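Local atomic coordinates of phosphoglycerate dehydrogenase (Lactobacillus plantarum, PDB entry 3EVT), a protein that probably catalyses the NAD-dependent oxidation of 3-phosphoglycerate to 3-phosphohydroxypyruvate, the first step of serine biosynthesis. Residues Q14-F27 / A286-V300. Residues are numbered along the deposited sequence; the frame is centred on the assembly and turned at random.
Sequences QLQQLQTTYPDWTF and ATVFPIFAANFAQFV
The carbonyl oxygen of Q17, whose side chain reaches the edge of the F289 ring, is gripped twice by T21: OG1 lies 2.6 Å from Q17 O, above the carbonyl plane, and T21 N reaches Q17 O from the opposite face at 2.9 Å. This turn belongs to helix 14-21, which runs nearly parallel to helix 286-300, their axes 11.9 Å apart at closest approach, in the five-stranded, flavodoxin-like domain usually called substrate-binding in this dehydrogenase family. The pairing illustrates how a helix near the C-terminus returns to complete the N-terminal domain. Q14 lies over a face of F289, CB standing 3.6 Å from the ring centroid and the amide stacked at 25° to the ring plane. Hydrogen bonds to K11 N and R285 O fix that amide's rotation, while L18 CG closes on F289 CZ from the ring edge (3.8 Å). Were F289 an alanine, a gap would probably open between the helices, leaving the Q14 amide without its ring and L18 CG without the ring edge it meets. Further along, F296 directs its CG anti to the backbone N (chi1 -180°), sending its ring edge into an aromatic cluster with Y22, W25 and F27. Its CE2 sits over the Y22 face, the planes at 73°, while T21 CG2 lies over the rim of the opposite face; F296 CZ makes a second edge-to-face contact, 3.8 Å from W25 CD2. At the far end of the Y22 ring, OH rests 3.4 Å from A297 CB.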
loop_
_atom_site.group_PDB
_atom_site.type_symbol
_atom_site.label_atom_id
_atom_site.label_comp_id
_atom_site.label_asym_id
_atom_site.label_seq_id
_atom_site.Cartn_x
_atom_site.Cartn_y
_atom_site.Cartn_z
ATOM N N GLN A 14 -9.136 6.260 23.868
ATOM C CA GLN A 14 -7.824 6.612 23.358
ATOM C C GLN A 14 -6.850 6.740 24.538
ATOM O O GLN A 14 -5.760 6.169 24.522
ATOM C CB GLN A 14 -7.912 7.905 22.538
ATOM C CG GLN A 14 -8.734 7.746 21.269
ATOM C CD GLN A 14 -8.924 9.051 20.440
ATOM O OE1 GLN A 14 -8.985 10.173 20.970
ATOM N NE2 GLN A 14 -9.037 8.880 19.122
ATOM N N LEU A 15 -7.272 7.478 25.564
ATOM C CA LEU A 15 -6.520 7.629 26.826
ATOM C C LEU A 15 -6.228 6.267 27.486
ATOM O O LEU A 15 -5.097 6.006 27.882
ATOM C CB LEU A 15 -7.251 8.593 27.792
ATOM C CG LEU A 15 -6.586 8.922 29.131
ATOM C CD1 LEU A 15 -5.345 9.780 28.924
ATOM C CD2 LEU A 15 -7.554 9.623 30.083
ATOM N N GLN A 16 -7.223 5.387 27.565
ATOM C CA GLN A 16 -7.000 4.042 28.096
ATOM C C GLN A 16 -5.913 3.254 27.366
ATOM O O GLN A 16 -4.998 2.721 27.989
ATOM C CB GLN A 16 -8.298 3.227 28.105
ATOM C CG GLN A 16 -9.084 3.317 29.412
ATOM C CD GLN A 16 -8.246 2.947 30.646
ATOM O OE1 GLN A 16 -8.720 3.063 31.780
ATOM N NE2 GLN A 16 -7.008 2.508 30.430
ATOM N N GLN A 17 -6.035 3.162 26.045
ATOM C CA GLN A 17 -5.009 2.539 25.210
ATOM C C GLN A 17 -3.634 2.990 25.645
ATOM O O GLN A 17 -2.760 2.162 25.828
ATOM C CB GLN A 17 -5.139 2.959 23.738
ATOM C CG GLN A 17 -6.063 2.121 22.880
ATOM C CD GLN A 17 -6.635 2.920 21.673
ATOM O OE1 GLN A 17 -5.887 3.506 20.874
ATOM N NE2 GLN A 17 -7.964 2.931 21.549
ATOM N N LEU A 18 -3.453 4.308 25.759
ATOM C CA LEU A 18 -2.164 4.914 26.062
ATOM C C LEU A 18 -1.669 4.489 27.437
ATOM O O LEU A 18 -0.527 4.103 27.610
ATOM C CB LEU A 18 -2.262 6.440 26.039
ATOM C CG LEU A 18 -2.226 7.152 24.693
ATOM C CD1 LEU A 18 -2.300 8.632 24.899
ATOM C CD2 LEU A 18 -0.951 6.796 23.974
ATOM N N GLN A 19 -2.553 4.584 28.416
ATOM C CA GLN A 19 -2.156 4.333 29.781
ATOM C C GLN A 19 -1.804 2.878 30.016
ATOM O O GLN A 19 -0.886 2.617 30.794
ATOM C CB GLN A 19 -3.222 4.793 30.754
ATOM C CG GLN A 19 -3.533 6.282 30.640
ATOM C CD GLN A 19 -4.615 6.721 31.640
ATOM O OE1 GLN A 19 -4.492 7.751 32.316
ATOM N NE2 GLN A 19 -5.676 5.922 31.742
ATOM N N THR A 20 -2.484 1.947 29.326
ATOM C CA THR A 20 -2.106 0.515 29.406
ATOM C C THR A 20 -0.982 0.072 28.481
ATOM O O THR A 20 -0.274 -0.862 28.795
ATOM C CB THR A 20 -3.299 -0.465 29.148
ATOM O OG1 THR A 20 -3.439 -0.674 27.737
ATOM C CG2 THR A 20 -4.561 0.110 29.681
ATOM N N THR A 21 -0.824 0.695 27.329
ATOM C CA THR A 21 0.275 0.356 26.483
ATOM C C THR A 21 1.555 0.910 27.071
ATOM O O THR A 21 2.642 0.418 26.774
ATOM C CB THR A 21 0.091 0.996 25.126
ATOM O OG1 THR A 21 -1.134 0.551 24.555
ATOM C CG2 THR A 21 1.175 0.611 24.211
ATOM N N TYR A 22 1.447 1.973 27.861
ATOM C CA TYR A 22 2.638 2.625 28.424
ATOM C C TYR A 22 2.481 2.830 29.925
ATOM O O TYR A 22 2.209 3.946 30.398
ATOM C CB TYR A 22 2.893 3.970 27.781
ATOM C CG TYR A 22 2.985 3.892 26.282
ATOM C CD1 TYR A 22 4.175 3.571 25.681
ATOM C CD2 TYR A 22 1.876 4.144 25.470
ATOM C CE1 TYR A 22 4.285 3.491 24.341
ATOM C CE2 TYR A 22 1.977 4.084 24.104
ATOM C CZ TYR A 22 3.186 3.752 23.553
ATOM O OH TYR A 22 3.360 3.680 22.215
ATOM N N PRO A 23 2.631 1.735 30.689
ATOM C CA PRO A 23 2.288 1.829 32.088
ATOM C C PRO A 23 3.328 2.593 32.852
ATOM O O PRO A 23 3.045 3.034 33.983
ATOM C CB PRO A 23 2.200 0.363 32.543
ATOM C CG PRO A 23 2.969 -0.407 31.549
ATOM C CD PRO A 23 2.838 0.351 30.240
ATOM N N ASP A 24 4.507 2.808 32.274
ATOM C CA ASP A 24 5.431 3.659 32.974
ATOM C C ASP A 24 5.337 5.163 32.592
ATOM O O ASP A 24 6.128 5.967 33.082
ATOM C CB ASP A 24 6.886 3.149 32.918
ATOM C CG ASP A 24 7.428 3.061 31.501
ATOM O OD1 ASP A 24 6.621 2.984 30.554
ATOM O OD2 ASP A 24 8.669 3.043 31.330
ATOM N N TRP A 25 4.376 5.544 31.747
ATOM C CA TRP A 25 4.228 6.934 31.370
ATOM C C TRP A 25 2.993 7.527 32.059
ATOM O O TRP A 25 2.031 6.833 32.282
ATOM C CB TRP A 25 4.107 7.043 29.854
ATOM C CG TRP A 25 5.429 7.097 29.142
ATOM C CD1 TRP A 25 6.239 6.038 28.837
ATOM C CD2 TRP A 25 6.103 8.274 28.630
ATOM N NE1 TRP A 25 7.370 6.486 28.187
ATOM C CE2 TRP A 25 7.323 7.848 28.072
ATOM C CE3 TRP A 25 5.789 9.635 28.598
ATOM C CZ2 TRP A 25 8.213 8.723 27.463
ATOM C CZ3 TRP A 25 6.685 10.518 28.002
ATOM C CH2 TRP A 25 7.881 10.062 27.451
ATOM N N THR A 26 3.029 8.810 32.406
ATOM C CA THR A 26 1.852 9.529 32.857
ATOM C C THR A 26 1.314 10.416 31.735
ATOM O O THR A 26 2.039 11.281 31.203
ATOM C CB THR A 26 2.172 10.481 34.039
ATOM O OG1 THR A 26 2.927 9.783 35.021
ATOM C CG2 THR A 26 0.901 10.934 34.685
ATOM N N PHE A 27 0.043 10.217 31.403
ATOM C CA PHE A 27 -0.655 11.052 30.438
ATOM C C PHE A 27 -1.480 12.105 31.188
ATOM O O PHE A 27 -2.601 11.872 31.604
ATOM C CB PHE A 27 -1.438 10.145 29.473
ATOM C CG PHE A 27 -0.544 9.173 28.773
ATOM C CD1 PHE A 27 0.094 9.550 27.582
ATOM C CD2 PHE A 27 -0.209 7.948 29.372
ATOM C CE1 PHE A 27 0.992 8.704 26.947
ATOM C CE2 PHE A 27 0.686 7.081 28.745
ATOM C CZ PHE A 27 1.288 7.453 27.516
ATOM N N ALA A 286 -10.967 11.465 15.650
ATOM C CA ALA A 286 -10.640 10.123 15.193
ATOM C C ALA A 286 -9.479 10.017 14.202
ATOM O O ALA A 286 -9.066 8.911 13.855
ATOM C CB ALA A 286 -11.887 9.455 14.563
ATOM N N THR A 287 -9.002 11.134 13.673
ATOM C CA THR A 287 -8.026 11.052 12.590
ATOM C C THR A 287 -6.715 11.581 13.103
ATOM O O THR A 287 -5.632 11.161 12.697
ATOM C CB THR A 287 -8.440 11.917 11.352
ATOM O OG1 THR A 287 -8.765 13.257 11.756
ATOM C CG2 THR A 287 -9.604 11.289 10.602
ATOM N N VAL A 288 -6.835 12.536 14.000
ATOM C CA VAL A 288 -5.676 13.157 14.545
ATOM C C VAL A 288 -4.964 12.248 15.599
ATOM O O VAL A 288 -3.740 12.219 15.669
ATOM C CB VAL A 288 -6.088 14.464 15.173
ATOM C CG1 VAL A 288 -4.968 14.987 16.034
ATOM C CG2 VAL A 288 -6.478 15.451 14.050
ATOM N N PHE A 289 -5.729 11.503 16.387
ATOM C CA PHE A 289 -5.129 10.698 17.459
ATOM C C PHE A 289 -4.160 9.609 16.975
ATOM O O PHE A 289 -3.071 9.489 17.533
ATOM C CB PHE A 289 -6.174 10.082 18.394
ATOM C CG PHE A 289 -5.551 9.283 19.528
ATOM C CD1 PHE A 289 -4.930 9.938 20.599
ATOM C CD2 PHE A 289 -5.541 7.891 19.499
ATOM C CE1 PHE A 289 -4.317 9.215 21.665
ATOM C CE2 PHE A 289 -4.916 7.138 20.563
ATOM C CZ PHE A 289 -4.301 7.804 21.636
ATOM N N PRO A 290 -4.534 8.826 15.926
ATOM C CA PRO A 290 -3.580 7.821 15.396
ATOM C C PRO A 290 -2.246 8.434 14.944
ATOM O O PRO A 290 -1.208 7.746 15.007
ATOM C CB PRO A 290 -4.307 7.259 14.178
ATOM C CG PRO A 290 -5.766 7.448 14.465
ATOM C CD PRO A 290 -5.843 8.758 15.242
ATOM N N ILE A 291 -2.277 9.695 14.478
ATOM C CA ILE A 291 -1.036 10.397 14.130
ATOM C C ILE A 291 -0.103 10.532 15.352
ATOM O O ILE A 291 1.039 10.104 15.298
ATOM C CB ILE A 291 -1.249 11.760 13.397
ATOM C CG1 ILE A 291 -1.885 11.521 12.022
ATOM C CG2 ILE A 291 0.109 12.484 13.174
ATOM C CD1 ILE A 291 -2.418 12.828 11.323
ATOM N N PHE A 292 -0.606 11.095 16.436
ATOM C CA PHE A 292 0.094 11.121 17.730
ATOM C C PHE A 292 0.502 9.720 18.254
ATOM O O PHE A 292 1.649 9.514 18.585
ATOM C CB PHE A 292 -0.768 11.786 18.814
ATOM C CG PHE A 292 -0.083 11.809 20.142
ATOM C CD1 PHE A 292 1.122 12.515 20.285
ATOM C CD2 PHE A 292 -0.587 11.089 21.211
ATOM C CE1 PHE A 292 1.790 12.508 21.488
ATOM C CE2 PHE A 292 0.078 11.057 22.414
ATOM C CZ PHE A 292 1.252 11.759 22.562
ATOM N N ALA A 293 -0.432 8.783 18.306
ATOM C CA ALA A 293 -0.149 7.414 18.749
ATOM C C ALA A 293 1.038 6.785 17.991
ATOM O O ALA A 293 1.953 6.184 18.607
ATOM C CB ALA A 293 -1.437 6.515 18.617
ATOM N N ALA A 294 1.067 6.973 16.675
ATOM C CA ALA A 294 2.208 6.461 15.853
ATOM C C ALA A 294 3.501 7.210 16.092
ATOM O O ALA A 294 4.546 6.580 16.289
ATOM C CB ALA A 294 1.858 6.471 14.356
ATOM N N ASN A 295 3.464 8.542 16.097
ATOM C CA ASN A 295 4.669 9.318 16.402
ATOM C C ASN A 295 5.210 9.081 17.827
ATOM O O ASN A 295 6.435 9.052 18.042
ATOM C CB ASN A 295 4.452 10.801 16.179
ATOM C CG ASN A 295 4.570 11.203 14.699
ATOM O OD1 ASN A 295 5.332 10.594 13.946
ATOM N ND2 ASN A 295 3.852 12.243 14.302
ATOM N N PHE A 296 4.310 8.905 18.786
ATOM C CA PHE A 296 4.714 8.604 20.145
ATOM C C PHE A 296 5.314 7.181 20.284
ATOM O O PHE A 296 6.298 7.008 20.975
ATOM C CB PHE A 296 3.534 8.825 21.103
ATOM C CG PHE A 296 3.842 8.548 22.580
ATOM C CD1 PHE A 296 4.588 9.429 23.336
ATOM C CD2 PHE A 296 3.302 7.433 23.208
ATOM C CE1 PHE A 296 4.856 9.178 24.703
ATOM C CE2 PHE A 296 3.562 7.169 24.553
ATOM C CZ PHE A 296 4.329 8.045 25.311
ATOM N N ALA A 297 4.747 6.173 19.629
ATOM C CA ALA A 297 5.315 4.830 19.699
ATOM C C ALA A 297 6.765 4.781 19.207
ATOM O O ALA A 297 7.622 4.120 19.804
ATOM C CB ALA A 297 4.412 3.791 18.961
ATOM N N GLN A 298 7.039 5.555 18.160
ATOM C CA GLN A 298 8.321 5.593 17.507
ATOM C C GLN A 298 9.268 6.437 18.344
ATOM O O GLN A 298 10.413 6.043 18.570
ATOM C CB GLN A 298 8.142 6.181 16.122
ATOM C CG GLN A 298 9.369 6.250 15.260
ATOM C CD GLN A 298 10.084 4.926 15.144
ATOM O OE1 GLN A 298 9.492 3.843 15.251
ATOM N NE2 GLN A 298 11.388 5.003 14.962
ATOM N N PHE A 299 8.780 7.584 18.811
ATOM C CA PHE A 299 9.499 8.399 19.787
ATOM C C PHE A 299 9.966 7.592 21.029
ATOM O O PHE A 299 11.089 7.746 21.524
ATOM C CB PHE A 299 8.628 9.574 20.267
ATOM C CG PHE A 299 9.246 10.310 21.399
ATOM C CD1 PHE A 299 10.267 11.224 21.164
ATOM C CD2 PHE A 299 8.874 10.033 22.695
ATOM C CE1 PHE A 299 10.885 11.872 22.208
ATOM C CE2 PHE A 299 9.477 10.687 23.778
ATOM C CZ PHE A 299 10.500 11.602 23.535
ATOM N N VAL A 300 9.075 6.770 21.555
ATOM C CA VAL A 300 9.407 5.964 22.704
ATOM C C VAL A 300 10.474 4.913 22.307
ATOM O O VAL A 300 11.437 4.708 23.039
ATOM C CB VAL A 300 8.139 5.344 23.319
ATOM C CG1 VAL A 300 8.481 4.108 24.146
ATOM C CG2 VAL A 300 7.400 6.400 24.158
#